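Long-range contact in CigR Protein (Salmonella enterica subsp. enterica serovar Typhimurium, PDB 4EW5), which is a putative inner membrane protein whose precise function is not established, represented here by its C-terminal domain: residues A[43-49]-A[88-94]. Numbering follows the deposited sequence.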
ATOM      1  N   LEU A  43       5.700 -17.987  -6.662  1.00 28.76           N
ATOM      2  CA  LEU A  43       5.819 -17.971  -5.197  1.00 28.47           C
ATOM      3  C   LEU A  43       4.421 -18.114  -4.624  1.00 30.86           C
ATOM      4  O   LEU A  43       3.437 -17.686  -5.232  1.00 30.26           O
ATOM      5  CB  LEU A  43       6.498 -16.687  -4.739  1.00 28.67           C
ATOM      6  CG  LEU A  43       7.902 -16.492  -5.281  1.00 29.19           C
ATOM      7  CD1 LEU A  43       8.492 -15.241  -4.655  1.00 29.70           C
ATOM      8  CD2 LEU A  43       8.842 -17.686  -5.038  1.00 28.89           C
ATOM      9  N   ALA A  44       4.289 -18.811  -3.516  1.00 29.08           N
ATOM     10  CA  ALA A  44       2.957 -18.986  -2.940  1.00 29.75           C
ATOM     11  C   ALA A  44       2.886 -18.444  -1.511  1.00 27.34           C
ATOM     12  O   ALA A  44       3.704 -18.886  -0.675  1.00 23.63           O
ATOM     13  CB  ALA A  44       2.670 -20.452  -2.965  1.00 29.38           C
ATOM     14  N   ARG A  45       1.987 -17.468  -1.220  1.00 26.43           N
ATOM     15  CA  ARG A  45       1.732 -17.096   0.155  0.60 26.01           C
ATOM     16  C   ARG A  45       1.315 -18.311   0.976  1.00 24.45           C
ATOM     17  O   ARG A  45       0.537 -19.139   0.547  1.00 26.54           O
ATOM     18  CB  ARG A  45       0.654 -16.013   0.317  0.60 28.94           C
ATOM     19  CG  ARG A  45       1.050 -14.572   0.034  0.60 32.48           C
ATOM     20  CD  ARG A  45      -0.195 -13.664   0.122  0.60 34.44           C
ATOM     21  NE  ARG A  45      -1.167 -14.211   1.073  0.60 34.52           N
ATOM     22  CZ  ARG A  45      -2.099 -13.525   1.714  0.60 38.28           C
ATOM     23  NH1 ARG A  45      -2.301 -12.213   1.508  0.60 38.80           N
ATOM     24  NH2 ARG A  45      -2.860 -14.182   2.555  0.60 41.28           N
ATOM     25  N   GLY A  46       1.908 -18.444   2.149  1.00 23.28           N
ATOM     26  CA  GLY A  46       1.580 -19.529   3.067  1.00 24.23           C
ATOM     27  C   GLY A  46       2.442 -20.779   2.894  1.00 24.77           C
ATOM     28  O   GLY A  46       2.306 -21.740   3.659  1.00 25.83           O
ATOM     29  N   LYS A  47       3.377 -20.729   1.925  1.00 25.08           N
ATOM     30  CA  LYS A  47       4.326 -21.808   1.726  1.00 24.43           C
ATOM     31  C   LYS A  47       5.733 -21.228   1.791  1.00 23.42           C
ATOM     32  O   LYS A  47       5.933 -20.068   1.492  1.00 23.82           O
ATOM     33  CB  LYS A  47       4.100 -22.453   0.351  1.00 24.93           C
ATOM     34  CG  LYS A  47       2.763 -23.195   0.228  1.00 26.71           C
ATOM     35  CD  LYS A  47       2.778 -23.978  -1.057  1.00 29.19           C
ATOM     36  CE  LYS A  47       1.492 -24.763  -1.278  1.00 32.86           C
ATOM     37  NZ  LYS A  47       1.445 -25.542  -2.557  1.00 31.76           N
ATOM     38  N   PRO A  48       6.723 -22.056   2.113  1.00 24.44           N
ATOM     39  CA  PRO A  48       8.109 -21.587   2.189  1.00 24.32           C
ATOM     40  C   PRO A  48       8.624 -21.218   0.804  1.00 22.28           C
ATOM     41  O   PRO A  48       8.119 -21.679  -0.197  1.00 20.66           O
ATOM     42  CB  PRO A  48       8.885 -22.790   2.667  1.00 25.45           C
ATOM     43  CG  PRO A  48       7.921 -23.894   2.797  1.00 29.10           C
ATOM     44  CD  PRO A  48       6.545 -23.450   2.566  1.00 27.12           C
ATOM     45  N   LEU A  49       9.603 -20.339   0.762  1.00 22.80           N
ATOM     46  CA  LEU A  49      10.303 -20.043  -0.453  1.00 23.89           C
ATOM     47  C   LEU A  49      10.887 -21.361  -0.983  1.00 24.25           C
ATOM     48  O   LEU A  49      11.386 -22.164  -0.164  1.00 21.41           O
ATOM     49  CB  LEU A  49      11.445 -19.074  -0.084  1.00 26.96           C
ATOM     50  CG  LEU A  49      12.091 -18.330  -1.209  1.00 30.93           C
ATOM     51  CD1 LEU A  49      11.076 -17.357  -1.850  1.00 30.43           C
ATOM     52  CD2 LEU A  49      13.277 -17.583  -0.594  1.00 32.47           C
ATOM     53  N   THR A  88      10.995 -20.365   9.223  1.00 25.98           N
ATOM     54  CA  THR A  88      10.255 -21.272   8.324  1.00 25.26           C
ATOM     55  C   THR A  88      10.337 -20.862   6.867  1.00 26.00           C
ATOM     56  O   THR A  88      10.038 -21.671   5.951  1.00 26.05           O
ATOM     57  CB  THR A  88       8.780 -21.290   8.692  1.00 24.96           C
ATOM     58  OG1 THR A  88       8.330 -19.928   8.577  1.00 27.63           O
ATOM     59  CG2 THR A  88       8.544 -21.729  10.095  1.00 28.17           C
ATOM     60  N   ALA A  89      10.726 -19.609   6.640  1.00 24.64           N
ATOM     61  CA  ALA A  89      10.884 -19.069   5.247  1.00 24.72           C
ATOM     62  C   ALA A  89       9.516 -19.045   4.525  1.00 22.71           C
ATOM     63  O   ALA A  89       9.466 -18.838   3.340  1.00 24.72           O
ATOM     64  CB  ALA A  89      11.933 -19.855   4.454  1.00 25.11           C
ATOM     65  N   VAL A  90       8.428 -19.086   5.289  1.00 21.55           N
ATOM     66  CA  VAL A  90       7.047 -18.993   4.757  1.00 22.02           C
ATOM     67  C   VAL A  90       6.792 -17.612   4.153  1.00 22.39           C
ATOM     68  O   VAL A  90       6.938 -16.593   4.826  1.00 23.34           O
ATOM     69  CB  VAL A  90       5.951 -19.300   5.770  1.00 21.53           C
ATOM     70  CG1 VAL A  90       4.576 -19.069   5.127  1.00 21.04           C
ATOM     71  CG2 VAL A  90       6.049 -20.767   6.313  1.00 23.96           C
ATOM     72  N   VAL A  91       6.433 -17.623   2.895  1.00 22.03           N
ATOM     73  CA  VAL A  91       6.178 -16.427   2.142  1.00 23.49           C
ATOM     74  C   VAL A  91       4.874 -15.821   2.655  1.00 23.12           C
ATOM     75  O   VAL A  91       3.825 -16.465   2.675  1.00 22.45           O
ATOM     76  CB  VAL A  91       6.201 -16.677   0.652  1.00 22.15           C
ATOM     77  CG1 VAL A  91       5.684 -15.464  -0.115  1.00 21.96           C
ATOM     78  CG2 VAL A  91       7.615 -17.087   0.192  1.00 24.69           C
ATOM     79  N   THR A  92       4.957 -14.548   2.986  1.00 20.93           N
ATOM     80  CA  THR A  92       3.893 -13.863   3.690  1.00 20.71           C
ATOM     81  C   THR A  92       3.256 -12.704   2.902  1.00 22.36           C
ATOM     82  O   THR A  92       2.060 -12.381   3.059  1.00 19.98           O
ATOM     83  CB  THR A  92       4.439 -13.405   5.088  1.00 22.66           C
ATOM     84  OG1 THR A  92       4.890 -14.585   5.765  1.00 24.24           O
ATOM     85  CG2 THR A  92       3.379 -12.735   5.960  1.00 24.49           C
ATOM     86  N   ALA A  93       4.020 -12.053   2.057  1.00 20.24           N
ATOM     87  CA  ALA A  93       3.514 -11.010   1.170  1.00 21.35           C
ATOM     88  C   ALA A  93       4.492 -10.925   0.080  1.00 21.92           C
ATOM     89  O   ALA A  93       5.678 -11.177   0.328  1.00 21.97           O
ATOM     90  CB  ALA A  93       3.409  -9.644   1.872  1.00 18.77           C
ATOM     91  N   ILE A  94       3.991 -10.635  -1.123  1.00 20.73           N
ATOM     92  CA  ILE A  94       4.780 -10.596  -2.291  1.00 21.59           C
ATOM     93  C   ILE A  94       4.393  -9.287  -3.027  1.00 21.99           C
ATOM     94  O   ILE A  94       3.232  -9.028  -3.306  1.00 22.21           O
ATOM     95  CB  ILE A  94       4.464 -11.757  -3.259  1.00 22.92           C
ATOM     96  CG1 ILE A  94       4.699 -13.119  -2.582  1.00 23.70           C
ATOM     97  CG2 ILE A  94       5.288 -11.661  -4.560  1.00 22.25           C
ATOM     98  CD1 ILE A  94       3.967 -14.228  -3.327  1.00 24.07           C
TER
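A chi1 of 170° in Val91 swings CG1 away from N and leaves CG2 beside it, where Val91 CG2 meets Leu49 CD1 at 4.0 Å. In Ile94 the first torsion (-59°) places CG1 beside N, and the extended chain beyond it carries CD1 to 3.8 Å from Leu43 CB. In sequence, Leu43 comes just before the turn at Ala44-Lys47 and Leu49 after it. Strand 80-85 next door adds Val82 against Leu43 and Val91, and strand 72-77 beyond it adds Val77 against Leu43 and Leu49.

Main-chain bonds fix the register. Gly46 N donates to Val91 O at 2.8 Å and is almost straight (172° at the hydrogen); Val91 N returns a bond to Lys47 O at 2.9 Å, so both polar backbone atoms of Val91 are held by the turn. A third bond, Leu49 N to Ala89 O at 3.0 Å, completes the bracket around Pro48 and Val90, a non-hydrogen-bonded antiparallel pair. The same Ala89 O also receives a CA-H...O contact from Pro48 CA at 3.3 Å.

Val90 CG1 presses on the Gly46 backbone, 3.5 Å from Gly46 C, and in one of its two modelled conformers the aliphatic part of Arg45 runs past the Thr92 carbonyl.

The Ala44-Lys47 segment is a type II beta turn with Gly46 at its third position. Three main-chain bonds and a single antiparallel bridge at Pro48-Val90 fasten this loop along the start of strand 91-95 and the residues before it. That strand, outermost in the antiparallel sheet within this chain, forms a classic beta bulge on its inner side, Thr92 and Ala93 opposite Leu83.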